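Local coordinates for protein glypican-1 (Homo sapiens, PDB 4YWT) that carries heparan sulfate chains at the cell surface, binding alpha-4 (V) collagen through them and taking part in Schwann cell myelination, at residues Val233-Gln238 / Arg453-Gln458; Gln282-Ala287 / Asp430-Gln435; Ala287-Leu292 / Asp390-Leu395. The protein carries 3 engineered substitutions. All coordinates share one frame; numbering follows the deposited sequence.

The three contacts lie in the middle of the elongated, mainly helical glypican core, their centres 10 to 14 Å apart. Along the chain they are nested: interaction 1 joins helix 204-236 to helix 450-471 and encloses interaction 2, which in turn encloses interaction 3. Interactions 2 and 3 share A287 and both use helix 286-299. L285 and W392 tie the three together, since V236 of interaction 1 packs on both, with V236 CG1 3.5 Å from W392 CZ3. V233 also touches W289. Segments far apart in sequence, helix 391-404 and the loop at 430-435 included, are thereby gathered into one continuous packed region, with a calcium site at its edge.

Interaction 1: Val233-Gln238 / Arg453-Gln458; sequences VRKVAQ and RQQIMQ
The flat carboxamide of Q455 has K235 lying against one of its faces. K235 CB stands almost directly above the amide carbon, with 3.9 Å between K235 CB and Q455 CD. Farther out, K235 CD lies on the same side of the plane but beyond the oxygen and nitrogen end of the group, 3.3 Å from Q455 OE1 and 3.5 Å from Q455 NE2. The two side chains cross at about a right angle. A second flat group, the guanidinium of R453, is covered on one face, toward the rim, by I456 CD1, a contact within the one helix. The packing of Q455 on K235 and V236 joins helix 204-236 to helix 450-471 within the mainly helical core of the glypican fold, and the closest approach of the two backbones is at V236 and Q455. Nearer the helix, on the same side of the amide plane, Q455 CG rests on V236 CG2 at 3.8 Å, the valine and glutamine side chains running antiparallel past one another. The bend of the glutamine at chi2 (-38°) turns its amide across the lysine, whose chain runs extended beyond CG. The polar ends meet through one water, which accepts from K235 NZ at 2.9 Å and donates to Q455 OE1 at 2.8 Å. This bridge gives the carbonyl oxygen of the buried glutamine a polar partner. L285 packs on V236, Q455 and I456 alike.

Interaction 2: Gln282-Ala287 / Asp430-Gln435; sequences QADLDA and DGLANQ
A type I beta turn, A283 to D286, links helix 280-283 to helix 286-299, and its D284 holds the loop at G431 and L432, just ahead of a short 3-10 segment, 433-435. The bond across the contact runs from L432 N to D284 OD1, 3.2 Å long and fairly straight at 163°. The donor comes from above the carboxylate plane, 38° out of it. The other oxygen, D284 OD2, touches L432 CB at 3.2 Å, so the carboxylate lies against both the amide and the first side-chain carbon of the leucine. With CG beside its own backbone N (chi1 -84°), D284 brings its carboxylate over to the loop even though its CB does not head there. G431, lacking a side chain, lets D284 OD1 come within 3.5 Å of G431 CA, and A283 CB packs on G431 N nearby. Beyond the aspartate, L432 is covered by A280, N281, V443 and P448. The loop is braced from within by two side-chain amides, each with its acceptor close to the amide plane: N434 ND2 donates to D430 O at 2.7 Å, from above the carbonyl plane, and Q435 NE2 reaches G431 O at 3.2 Å.

Interaction 3: Ala287-Leu292 / Asp390-Leu395; sequences AEWRNL and DFWISL. With CA (calcium ion), chain F.
A T-shaped tryptophan pair, W289 with W392, joins helix 286-299 to helix 391-404 close to a calcium site that D390 helps to form. The edge of W392 points at the face of W289, with the ring planes at 89° and the centroids of the two five-membered rings 4.3 Å apart. W392 NE1 stands over the rim side of that face, 3.1 Å from W289 CD2, while W392 CD1 lies 3.4 Å from W289 CG. W289 reaches this place with CG anti to its backbone N (chi1 176°), and its own NE1 donates to V388 O, which helps to fix the rotation of the indole. F391 CD2 covers one face of W392, over its centre. At the partly exposed side, the extended R290 passes D390 and I393: R290 NH2 lies 3.6 Å from D390 CA, and I393 CD1 meets the guanidinium at its edge, in plane. D390 takes the calcium ion with both carboxylate oxygens, D390 OD1 and D390 OD2 each 2.4 Å from the metal, and three waters and D387 O complete the ligands. The D390 carboxylate is probably neutralised largely by the calcium, its OD2 lying 5.9 Å from R290 NH2, so the arginine is probably balanced by its salt bridge from R290 NE to D286 OD1. Between the tryptophans, the polar indole edge of W392 probably gains electrostatically from the electron-rich face of W289.

Interaction 1: Val233-Gln238 / Arg453-Gln458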
ATOM      1  N   VAL A 233      -3.148  -0.614   6.672  1.00 37.17           N
ATOM      2  CA  VAL A 233      -4.463  -1.194   6.404  1.00 34.21           C
ATOM      3  C   VAL A 233      -4.794  -2.294   7.416  1.00 33.80           C
ATOM      4  O   VAL A 233      -5.886  -2.308   8.005  1.00 33.71           O
ATOM      5  CB  VAL A 233      -4.547  -1.768   4.978  1.00 34.01           C
ATOM      6  CG1 VAL A 233      -5.866  -2.507   4.776  1.00 33.32           C
ATOM      7  CG2 VAL A 233      -4.390  -0.654   3.956  1.00 35.47           C
ATOM      8  N   ARG A 234      -3.840  -3.199   7.626  1.00 35.40           N
ATOM      9  CA  ARG A 234      -4.018  -4.300   8.572  1.00 31.73           C
ATOM     10  C   ARG A 234      -4.369  -3.816   9.981  1.00 38.29           C
ATOM     11  O   ARG A 234      -5.186  -4.426  10.670  1.00 38.71           O
ATOM     12  CB  ARG A 234      -2.754  -5.163   8.624  1.00 40.17           C
ATOM     13  CG  ARG A 234      -2.792  -6.260   9.679  1.00 47.71           C
ATOM     14  CD  ARG A 234      -1.481  -7.029   9.739  1.00 59.11           C
ATOM     15  NE  ARG A 234      -0.334  -6.151   9.957  1.00 63.17           N
ATOM     16  CZ  ARG A 234       0.063  -5.719  11.149  1.00 68.76           C
ATOM     17  NH1 ARG A 234      -0.594  -6.080  12.242  1.00 71.71           N
ATOM     18  NH2 ARG A 234       1.120  -4.924  11.249  1.00 70.11           N
ATOM     19  N   LYS A 235      -3.756  -2.714  10.401  1.00 29.84           N
ATOM     20  CA  LYS A 235      -3.965  -2.193  11.748  1.00 41.78           C
ATOM     21  C   LYS A 235      -5.271  -1.409  11.866  1.00 41.27           C
ATOM     22  O   LYS A 235      -5.990  -1.529  12.859  1.00 42.19           O
ATOM     23  CB  LYS A 235      -2.782  -1.316  12.160  1.00 41.72           C
ATOM     24  CG  LYS A 235      -1.521  -2.108  12.463  1.00 43.14           C
ATOM     25  CD  LYS A 235      -0.303  -1.209  12.566  1.00 46.30           C
ATOM     26  CE  LYS A 235       0.954  -2.023  12.829  1.00 49.92           C
ATOM     27  NZ  LYS A 235       2.183  -1.326  12.363  1.00 49.54           N
ATOM     28  N   VAL A 236      -5.570  -0.610  10.846  1.00 36.22           N
ATOM     29  CA  VAL A 236      -6.794   0.183  10.809  1.00 38.58           C
ATOM     30  C   VAL A 236      -8.023  -0.718  10.767  1.00 41.83           C
ATOM     31  O   VAL A 236      -9.054  -0.405  11.365  1.00 39.37           O
ATOM     32  CB  VAL A 236      -6.802   1.141   9.596  1.00 41.54           C
ATOM     33  CG1 VAL A 236      -8.190   1.721   9.363  1.00 38.85           C
ATOM     34  CG2 VAL A 236      -5.784   2.251   9.799  1.00 37.84           C
ATOM     35  N   ALA A 237      -7.898  -1.853  10.081  1.00 44.61           N
ATOM     36  CA  ALA A 237      -9.000  -2.811   9.981  1.00 46.04           C
ATOM     37  C   ALA A 237      -9.523  -3.261  11.349  1.00 50.47           C
ATOM     38  O   ALA A 237     -10.672  -3.688  11.469  1.00 60.19           O
ATOM     39  CB  ALA A 237      -8.566  -4.022   9.171  1.00 35.19           C
ATOM     40  N   GLN A 238      -8.685  -3.154  12.375  1.00 55.27           N
ATOM     41  CA  GLN A 238      -9.046  -3.624  13.708  1.00 58.25           C
ATOM     42  C   GLN A 238      -9.758  -2.565  14.549  1.00 54.35           C
ATOM     43  O   GLN A 238     -10.205  -2.851  15.659  1.00 53.16           O
ATOM     44  CB  GLN A 238      -7.799  -4.114  14.449  1.00 65.74           C
ATOM     45  CG  GLN A 238      -7.118  -5.315  13.804  1.00 74.89           C
ATOM     46  CD  GLN A 238      -7.937  -6.592  13.902  1.00 82.56           C
ATOM     47  OE1 GLN A 238      -8.975  -6.634  14.566  1.00 87.25           O
ATOM     48  NE2 GLN A 238      -7.471  -7.642  13.237  1.00 84.84           N
ATOM     49  N   ARG A 453      -4.374   7.671  14.388  1.00 38.14           N
ATOM     50  CA  ARG A 453      -3.369   8.723  14.499  1.00 45.40           C
ATOM     51  C   ARG A 453      -1.950   8.185  14.318  1.00 46.08           C
ATOM     52  O   ARG A 453      -1.139   8.764  13.579  1.00 51.55           O
ATOM     53  CB  ARG A 453      -3.498   9.433  15.850  1.00 51.28           C
ATOM     54  CG  ARG A 453      -4.373  10.672  15.792  1.00 60.31           C
ATOM     55  CD  ARG A 453      -3.810  11.650  14.775  1.00 65.47           C
ATOM     56  NE  ARG A 453      -4.799  12.612  14.304  1.00 68.55           N
ATOM     57  CZ  ARG A 453      -4.575  13.484  13.327  1.00 74.14           C
ATOM     58  NH1 ARG A 453      -3.395  13.513  12.722  1.00 72.50           N
ATOM     59  NH2 ARG A 453      -5.528  14.328  12.954  1.00 74.22           N
ATOM     60  N   GLN A 454      -1.656   7.073  14.986  1.00 42.18           N
ATOM     61  CA  GLN A 454      -0.350   6.430  14.853  1.00 50.39           C
ATOM     62  C   GLN A 454      -0.080   6.012  13.404  1.00 43.84           C
ATOM     63  O   GLN A 454       1.021   6.226  12.873  1.00 47.55           O
ATOM     64  CB  GLN A 454      -0.256   5.220  15.785  1.00 52.72           C
ATOM     65  CG  GLN A 454      -0.228   5.590  17.260  1.00 60.24           C
ATOM     66  CD  GLN A 454      -0.269   4.382  18.175  1.00 70.71           C
ATOM     67  OE1 GLN A 454      -0.441   3.250  17.720  1.00 73.66           O
ATOM     68  NE2 GLN A 454      -0.109   4.616  19.472  1.00 74.27           N
ATOM     69  N   GLN A 455      -1.091   5.428  12.764  1.00 37.04           N
ATOM     70  CA  GLN A 455      -0.968   5.031  11.363  1.00 38.34           C
ATOM     71  C   GLN A 455      -0.697   6.237  10.467  1.00 37.83           C
ATOM     72  O   GLN A 455       0.109   6.164   9.534  1.00 37.76           O
ATOM     73  CB  GLN A 455      -2.226   4.300  10.899  1.00 28.49           C
ATOM     74  CG  GLN A 455      -2.501   3.014  11.659  1.00 34.19           C
ATOM     75  CD  GLN A 455      -1.235   2.246  11.971  1.00 44.25           C
ATOM     76  OE1 GLN A 455      -0.564   1.738  11.073  1.00 47.92           O
ATOM     77  NE2 GLN A 455      -0.897   2.160  13.253  1.00 49.53           N
ATOM     78  N   ILE A 456      -1.369   7.347  10.761  1.00 40.22           N
ATOM     79  CA  ILE A 456      -1.156   8.591  10.034  1.00 39.22           C
ATOM     80  C   ILE A 456       0.292   9.044  10.199  1.00 42.15           C
ATOM     81  O   ILE A 456       0.923   9.506   9.240  1.00 44.25           O
ATOM     82  CB  ILE A 456      -2.126   9.698  10.508  1.00 37.64           C
ATOM     83  CG1 ILE A 456      -3.550   9.375  10.055  1.00 42.86           C
ATOM     84  CG2 ILE A 456      -1.714  11.054   9.964  1.00 32.76           C
ATOM     85  CD1 ILE A 456      -4.584  10.383  10.506  1.00 43.35           C
ATOM     86  N   MET A 457       0.825   8.891  11.409  1.00 37.06           N
ATOM     87  CA  MET A 457       2.235   9.197  11.637  1.00 42.82           C
ATOM     88  C   MET A 457       3.138   8.327  10.766  1.00 40.07           C
ATOM     89  O   MET A 457       4.088   8.826  10.145  1.00 36.39           O
ATOM     90  CB  MET A 457       2.611   9.024  13.112  1.00 45.55           C
ATOM     91  CG  MET A 457       2.028  10.076  14.048  1.00 49.00           C
ATOM     92  SD  MET A 457       2.004  11.756  13.378  1.00 71.19           S
ATOM     93  CE  MET A 457       3.717  12.008  12.906  1.00 64.57           C
ATOM     94  N   GLN A 458       2.839   7.030  10.717  1.00 35.79           N
ATOM     95  CA  GLN A 458       3.595   6.108   9.868  1.00 37.36           C
ATOM     96  C   GLN A 458       3.590   6.560   8.405  1.00 31.37           C
ATOM     97  O   GLN A 458       4.641   6.601   7.747  1.00 26.55           O
ATOM     98  CB  GLN A 458       3.032   4.690   9.981  1.00 34.00           C
ATOM     99  CG  GLN A 458       3.199   4.062  11.357  1.00 39.80           C
ATOM    100  CD  GLN A 458       4.655   3.936  11.764  1.00 48.68           C
ATOM    101  OE1 GLN A 458       5.400   3.130  11.206  1.00 50.89           O
ATOM    102  NE2 GLN A 458       5.068   4.736  12.742  1.00 42.34           N
TER
HETATM  103  O   HOH W   1       1.978   0.783  10.360  1.00 36.44           O

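Interaction 2: Gln282-Ala287 / Asp430-Gln435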
ATOM      1  N   GLN A 282     -11.510   6.492  10.105  1.00 38.64           N
ATOM      2  CA  GLN A 282     -10.856   5.841   8.978  1.00 32.07           C
ATOM      3  C   GLN A 282     -10.659   6.832   7.836  1.00 34.00           C
ATOM      4  O   GLN A 282      -9.649   6.793   7.134  1.00 37.91           O
ATOM      5  CB  GLN A 282     -11.670   4.636   8.492  1.00 30.92           C
ATOM      6  CG  GLN A 282     -11.706   3.460   9.456  1.00 32.62           C
ATOM      7  CD  GLN A 282     -12.832   3.561  10.469  1.00 42.14           C
ATOM      8  OE1 GLN A 282     -13.413   4.628  10.667  1.00 42.75           O
ATOM      9  NE2 GLN A 282     -13.148   2.443  11.113  1.00 31.55           N
ATOM     10  N   ALA A 283     -11.628   7.726   7.665  1.00 35.71           N
ATOM     11  CA  ALA A 283     -11.584   8.710   6.591  1.00 38.07           C
ATOM     12  C   ALA A 283     -10.548   9.802   6.856  1.00 37.77           C
ATOM     13  O   ALA A 283     -10.148  10.521   5.940  1.00 27.75           O
ATOM     14  CB  ALA A 283     -12.961   9.327   6.385  1.00 28.56           C
ATOM     15  N   ASP A 284     -10.113   9.930   8.106  1.00 28.56           N
ATOM     16  CA  ASP A 284      -9.057  10.894   8.421  1.00 37.15           C
ATOM     17  C   ASP A 284      -7.690  10.497   7.846  1.00 37.10           C
ATOM     18  O   ASP A 284      -6.778  11.321   7.785  1.00 28.08           O
ATOM     19  CB  ASP A 284      -8.943  11.089   9.933  1.00 38.11           C
ATOM     20  CG  ASP A 284      -9.942  12.100  10.465  1.00 50.56           C
ATOM     21  OD1 ASP A 284     -10.461  12.908   9.665  1.00 48.41           O
ATOM     22  OD2 ASP A 284     -10.200  12.095  11.687  1.00 50.52           O
ATOM     23  N   LEU A 285      -7.553   9.245   7.419  1.00 42.56           N
ATOM     24  CA  LEU A 285      -6.299   8.761   6.838  1.00 39.55           C
ATOM     25  C   LEU A 285      -6.085   9.267   5.412  1.00 26.40           C
ATOM     26  O   LEU A 285      -5.003   9.105   4.840  1.00 25.97           O
ATOM     27  CB  LEU A 285      -6.266   7.232   6.837  1.00 37.52           C
ATOM     28  CG  LEU A 285      -6.273   6.495   8.176  1.00 37.82           C
ATOM     29  CD1 LEU A 285      -6.985   5.160   8.031  1.00 39.75           C
ATOM     30  CD2 LEU A 285      -4.853   6.287   8.672  1.00 27.37           C
ATOM     31  N   ASP A 286      -7.126   9.882   4.858  1.00 30.41           N
ATOM     32  CA  ASP A 286      -7.186  10.268   3.447  1.00 34.73           C
ATOM     33  C   ASP A 286      -5.957  11.021   2.938  1.00 33.27           C
ATOM     34  O   ASP A 286      -5.290  10.568   2.006  1.00 33.74           O
ATOM     35  CB  ASP A 286      -8.436  11.121   3.204  1.00 26.66           C
ATOM     36  CG  ASP A 286      -8.654  11.433   1.738  1.00 26.52           C
ATOM     37  OD1 ASP A 286      -8.640  10.489   0.922  1.00 38.69           O
ATOM     38  OD2 ASP A 286      -8.841  12.621   1.400  1.00 29.12           O
ATOM     39  N   ALA A 287      -5.667  12.161   3.555  1.00 26.56           N
ATOM     40  CA  ALA A 287      -4.606  13.055   3.090  1.00 44.89           C
ATOM     41  C   ALA A 287      -3.232  12.384   3.035  1.00 26.23           C
ATOM     42  O   ALA A 287      -2.528  12.473   2.028  1.00 25.97           O
ATOM     43  CB  ALA A 287      -4.547  14.292   3.976  1.00 27.48           C
ATOM     44  N   ASP A 430     -16.209  14.490   4.220  1.00 42.29           N
ATOM     45  CA  ASP A 430     -15.432  13.381   4.761  1.00 42.21           C
ATOM     46  C   ASP A 430     -14.543  13.820   5.919  1.00 36.58           C
ATOM     47  O   ASP A 430     -14.039  14.943   5.935  1.00 41.35           O
ATOM     48  CB  ASP A 430     -14.583  12.740   3.663  1.00 45.02           C
ATOM     49  CG  ASP A 430     -15.380  12.453   2.408  1.00 53.39           C
ATOM     50  OD1 ASP A 430     -16.273  11.581   2.455  1.00 55.86           O
ATOM     51  OD2 ASP A 430     -15.110  13.097   1.372  1.00 54.11           O
ATOM     52  N   GLY A 431     -14.368  12.934   6.895  1.00 35.14           N
ATOM     53  CA  GLY A 431     -13.482  13.201   8.014  1.00 35.32           C
ATOM     54  C   GLY A 431     -14.211  13.457   9.318  1.00 34.12           C
ATOM     55  O   GLY A 431     -15.383  13.829   9.321  1.00 31.61           O
ATOM     56  N   LEU A 432     -13.504  13.247  10.425  1.00 36.59           N
ATOM     57  CA  LEU A 432     -14.086  13.356  11.760  1.00 42.24           C
ATOM     58  C   LEU A 432     -14.730  14.713  12.011  1.00 36.66           C
ATOM     59  O   LEU A 432     -15.888  14.787  12.422  1.00 42.80           O
ATOM     60  CB  LEU A 432     -13.019  13.089  12.824  1.00 42.03           C
ATOM     61  CG  LEU A 432     -13.516  12.932  14.261  1.00 38.75           C
ATOM     62  CD1 LEU A 432     -14.428  11.725  14.375  1.00 42.45           C
ATOM     63  CD2 LEU A 432     -12.342  12.808  15.217  1.00 39.30           C
ATOM     64  N   ALA A 433     -13.978  15.778  11.753  1.00 33.34           N
ATOM     65  CA  ALA A 433     -14.441  17.139  12.010  1.00 45.11           C
ATOM     66  C   ALA A 433     -15.743  17.450  11.276  1.00 43.08           C
ATOM     67  O   ALA A 433     -16.619  18.127  11.816  1.00 35.15           O
ATOM     68  CB  ALA A 433     -13.365  18.144  11.620  1.00 34.30           C
ATOM     69  N   ASN A 434     -15.870  16.943  10.055  1.00 33.35           N
ATOM     70  CA  ASN A 434     -17.053  17.194   9.238  1.00 33.42           C
ATOM     71  C   ASN A 434     -18.310  16.476   9.725  1.00 33.76           C
ATOM     72  O   ASN A 434     -19.387  16.661   9.161  1.00 33.97           O
ATOM     73  CB  ASN A 434     -16.780  16.800   7.785  1.00 43.14           C
ATOM     74  CG  ASN A 434     -15.998  17.854   7.033  1.00 44.51           C
ATOM     75  OD1 ASN A 434     -16.213  19.051   7.220  1.00 34.40           O
ATOM     76  ND2 ASN A 434     -15.084  17.415   6.175  1.00 42.93           N
ATOM     77  N   GLN A 435     -18.175  15.664  10.768  1.00 44.82           N
ATOM     78  CA  GLN A 435     -19.304  14.890  11.277  1.00 34.37           C
ATOM     79  C   GLN A 435     -19.919  15.494  12.533  1.00 35.56           C
ATOM     80  O   GLN A 435     -20.767  14.870  13.171  1.00 36.12           O
ATOM     81  CB  GLN A 435     -18.877  13.450  11.566  1.00 33.98           C
ATOM     82  CG  GLN A 435     -18.172  12.770  10.411  1.00 32.89           C
ATOM     83  CD  GLN A 435     -18.937  12.886   9.110  1.00 40.50           C
ATOM     84  OE1 GLN A 435     -20.154  12.700   9.071  1.00 33.06           O
ATOM     85  NE2 GLN A 435     -18.222  13.196   8.032  1.00 31.89           N
TER

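Interaction 3: Ala287-Leu292 / Asp390-Leu395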
ATOM      1  N   ALA A 287      -5.667  12.161   3.555  1.00 26.56           N
ATOM      2  CA  ALA A 287      -4.606  13.055   3.090  1.00 44.89           C
ATOM      3  C   ALA A 287      -3.232  12.384   3.035  1.00 26.23           C
ATOM      4  O   ALA A 287      -2.528  12.473   2.028  1.00 25.97           O
ATOM      5  CB  ALA A 287      -4.547  14.292   3.976  1.00 27.48           C
ATOM      6  N   GLU A 288      -2.856  11.713   4.118  1.00 26.26           N
ATOM      7  CA  GLU A 288      -1.533  11.110   4.208  1.00 25.99           C
ATOM      8  C   GLU A 288      -1.438   9.829   3.384  1.00 36.16           C
ATOM      9  O   GLU A 288      -0.365   9.485   2.884  1.00 24.96           O
ATOM     10  CB  GLU A 288      -1.168  10.837   5.668  1.00 26.45           C
ATOM     11  CG  GLU A 288      -1.083  12.092   6.525  1.00 35.71           C
ATOM     12  CD  GLU A 288      -0.315  13.219   5.852  1.00 46.70           C
ATOM     13  OE1 GLU A 288       0.778  12.958   5.303  1.00 46.69           O
ATOM     14  OE2 GLU A 288      -0.809  14.367   5.869  1.00 48.22           O
ATOM     15  N   TRP A 289      -2.560   9.127   3.245  1.00 36.09           N
ATOM     16  CA  TRP A 289      -2.620   7.966   2.363  1.00 24.65           C
ATOM     17  C   TRP A 289      -2.357   8.415   0.926  1.00 31.11           C
ATOM     18  O   TRP A 289      -1.530   7.829   0.219  1.00 29.05           O
ATOM     19  CB  TRP A 289      -3.979   7.269   2.489  1.00 25.37           C
ATOM     20  CG  TRP A 289      -4.207   6.113   1.557  1.00 24.49           C
ATOM     21  CD1 TRP A 289      -4.842   6.150   0.350  1.00 30.99           C
ATOM     22  CD2 TRP A 289      -3.830   4.744   1.769  1.00 24.39           C
ATOM     23  NE1 TRP A 289      -4.876   4.895  -0.207  1.00 33.15           N
ATOM     24  CE2 TRP A 289      -4.261   4.014   0.644  1.00 27.46           C
ATOM     25  CE3 TRP A 289      -3.166   4.069   2.799  1.00 27.54           C
ATOM     26  CZ2 TRP A 289      -4.049   2.642   0.518  1.00 30.97           C
ATOM     27  CZ3 TRP A 289      -2.956   2.706   2.671  1.00 25.87           C
ATOM     28  CH2 TRP A 289      -3.397   2.007   1.538  1.00 31.27           C
ATOM     29  N   ARG A 290      -3.046   9.475   0.515  1.00 24.70           N
ATOM     30  CA  ARG A 290      -2.866  10.042  -0.818  1.00 24.71           C
ATOM     31  C   ARG A 290      -1.448  10.559  -1.025  1.00 35.07           C
ATOM     32  O   ARG A 290      -0.882  10.400  -2.105  1.00 33.68           O
ATOM     33  CB  ARG A 290      -3.869  11.170  -1.066  1.00 25.22           C
ATOM     34  CG  ARG A 290      -5.310  10.706  -1.209  1.00 30.88           C
ATOM     35  CD  ARG A 290      -6.230  11.874  -1.514  1.00 34.94           C
ATOM     36  NE  ARG A 290      -7.637  11.486  -1.500  1.00 39.96           N
ATOM     37  CZ  ARG A 290      -8.296  11.019  -2.556  1.00 38.62           C
ATOM     38  NH1 ARG A 290      -7.676  10.875  -3.719  1.00 26.11           N
ATOM     39  NH2 ARG A 290      -9.577  10.693  -2.448  1.00 26.48           N
ATOM     40  N   ASN A 291      -0.881  11.186   0.003  1.00 37.24           N
ATOM     41  CA  ASN A 291       0.497  11.663  -0.065  1.00 31.20           C
ATOM     42  C   ASN A 291       1.474  10.515  -0.293  1.00 31.03           C
ATOM     43  O   ASN A 291       2.324  10.565  -1.199  1.00 27.21           O
ATOM     44  CB  ASN A 291       0.873  12.417   1.213  1.00 25.66           C
ATOM     45  CG  ASN A 291       0.262  13.802   1.277  1.00 35.09           C
ATOM     46  OD1 ASN A 291      -0.030  14.412   0.248  1.00 33.92           O
ATOM     47  ND2 ASN A 291       0.068  14.307   2.490  1.00 26.93           N
ATOM     48  N   LEU A 292       1.342   9.481   0.533  1.00 24.34           N
ATOM     49  CA  LEU A 292       2.201   8.312   0.428  1.00 32.90           C
ATOM     50  C   LEU A 292       2.096   7.675  -0.946  1.00 29.93           C
ATOM     51  O   LEU A 292       3.111   7.429  -1.594  1.00 23.42           O
ATOM     52  CB  LEU A 292       1.858   7.274   1.497  1.00 33.49           C
ATOM     53  CG  LEU A 292       2.848   6.109   1.494  1.00 36.57           C
ATOM     54  CD1 LEU A 292       4.228   6.614   1.876  1.00 37.28           C
ATOM     55  CD2 LEU A 292       2.409   4.986   2.420  1.00 34.45           C
ATOM     56  N   ASP A 390      -8.411   6.557  -3.232  1.00 25.52           N
ATOM     57  CA  ASP A 390      -9.655   7.126  -2.721  1.00 25.95           C
ATOM     58  C   ASP A 390     -10.303   6.250  -1.657  1.00 26.09           C
ATOM     59  O   ASP A 390     -11.403   6.541  -1.196  1.00 26.51           O
ATOM     60  CB  ASP A 390     -10.650   7.353  -3.866  1.00 39.98           C
ATOM     61  CG  ASP A 390     -10.975   6.070  -4.636  1.00 42.32           C
ATOM     62  OD1 ASP A 390     -10.584   4.967  -4.195  1.00 38.61           O
ATOM     63  OD2 ASP A 390     -11.641   6.165  -5.689  1.00 47.67           O
ATOM     64  N   PHE A 391      -9.613   5.177  -1.285  1.00 25.82           N
ATOM     65  CA  PHE A 391     -10.177   4.105  -0.463  1.00 37.19           C
ATOM     66  C   PHE A 391     -10.933   4.589   0.778  1.00 33.92           C
ATOM     67  O   PHE A 391     -12.136   4.326   0.942  1.00 41.09           O
ATOM     68  CB  PHE A 391      -9.055   3.153  -0.039  1.00 25.81           C
ATOM     69  CG  PHE A 391      -9.538   1.928   0.679  1.00 33.16           C
ATOM     70  CD1 PHE A 391     -10.205   0.927  -0.010  1.00 36.22           C
ATOM     71  CD2 PHE A 391      -9.321   1.770   2.038  1.00 26.42           C
ATOM     72  CE1 PHE A 391     -10.652  -0.206   0.644  1.00 27.35           C
ATOM     73  CE2 PHE A 391      -9.765   0.639   2.697  1.00 29.20           C
ATOM     74  CZ  PHE A 391     -10.431  -0.351   1.999  1.00 30.07           C
ATOM     75  N   TRP A 392     -10.219   5.319   1.628  1.00 27.98           N
ATOM     76  CA  TRP A 392     -10.697   5.681   2.956  1.00 27.86           C
ATOM     77  C   TRP A 392     -11.925   6.587   2.947  1.00 27.06           C
ATOM     78  O   TRP A 392     -12.645   6.666   3.941  1.00 30.56           O
ATOM     79  CB  TRP A 392      -9.563   6.343   3.739  1.00 26.40           C
ATOM     80  CG  TRP A 392      -8.371   5.455   3.839  1.00 33.11           C
ATOM     81  CD1 TRP A 392      -7.162   5.628   3.229  1.00 36.78           C
ATOM     82  CD2 TRP A 392      -8.282   4.226   4.566  1.00 35.33           C
ATOM     83  NE1 TRP A 392      -6.321   4.589   3.546  1.00 31.21           N
ATOM     84  CE2 TRP A 392      -6.985   3.713   4.364  1.00 33.97           C
ATOM     85  CE3 TRP A 392      -9.172   3.511   5.374  1.00 28.84           C
ATOM     86  CZ2 TRP A 392      -6.556   2.522   4.942  1.00 32.82           C
ATOM     87  CZ3 TRP A 392      -8.745   2.329   5.946  1.00 30.21           C
ATOM     88  CH2 TRP A 392      -7.448   1.845   5.727  1.00 36.17           C
ATOM     89  N   ILE A 393     -12.166   7.265   1.831  1.00 26.98           N
ATOM     90  CA  ILE A 393     -13.361   8.090   1.708  1.00 27.59           C
ATOM     91  C   ILE A 393     -14.374   7.458   0.760  1.00 36.88           C
ATOM     92  O   ILE A 393     -15.536   7.859   0.725  1.00 40.04           O
ATOM     93  CB  ILE A 393     -13.031   9.505   1.212  1.00 27.45           C
ATOM     94  CG1 ILE A 393     -12.567   9.463  -0.242  1.00 27.20           C
ATOM     95  CG2 ILE A 393     -11.987  10.157   2.108  1.00 41.79           C
ATOM     96  CD1 ILE A 393     -12.587  10.805  -0.907  1.00 27.46           C
ATOM     97  N   SER A 394     -13.932   6.471  -0.013  1.00 39.50           N
ATOM     98  CA  SER A 394     -14.831   5.783  -0.927  1.00 40.49           C
ATOM     99  C   SER A 394     -15.542   4.643  -0.211  1.00 33.32           C
ATOM    100  O   SER A 394     -16.492   4.073  -0.744  1.00 29.22           O
ATOM    101  CB  SER A 394     -14.077   5.248  -2.145  1.00 39.15           C
ATOM    102  OG  SER A 394     -13.315   4.103  -1.806  1.00 42.86           O
ATOM    103  N   LEU A 395     -15.073   4.312   0.991  1.00 28.42           N
ATOM    104  CA  LEU A 395     -15.708   3.263   1.798  1.00 41.07           C
ATOM    105  C   LEU A 395     -17.243   3.371   1.916  1.00 45.72           C
ATOM    106  O   LEU A 395     -17.943   2.396   1.627  1.00 48.45           O
ATOM    107  CB  LEU A 395     -15.094   3.228   3.203  1.00 40.90           C
ATOM    108  CG  LEU A 395     -13.790   2.454   3.381  1.00 43.52           C
ATOM    109  CD1 LEU A 395     -13.392   2.422   4.848  1.00 45.21           C
ATOM    110  CD2 LEU A 395     -13.932   1.046   2.830  1.00 46.91           C
TER
HETATM  111 CA    CA F 602     -11.096   3.937  -6.257  1.00 47.23          CA
HETATM  112  O   HOH W   2     -13.088   3.137  -5.203  1.00 60.40           O
HETATM  113  O   HOH W   3     -11.266   2.441  -4.399  1.00 56.47           O
HETATM  114  O   HOH W   4      -9.659   5.493  -7.362  1.00 38.19           O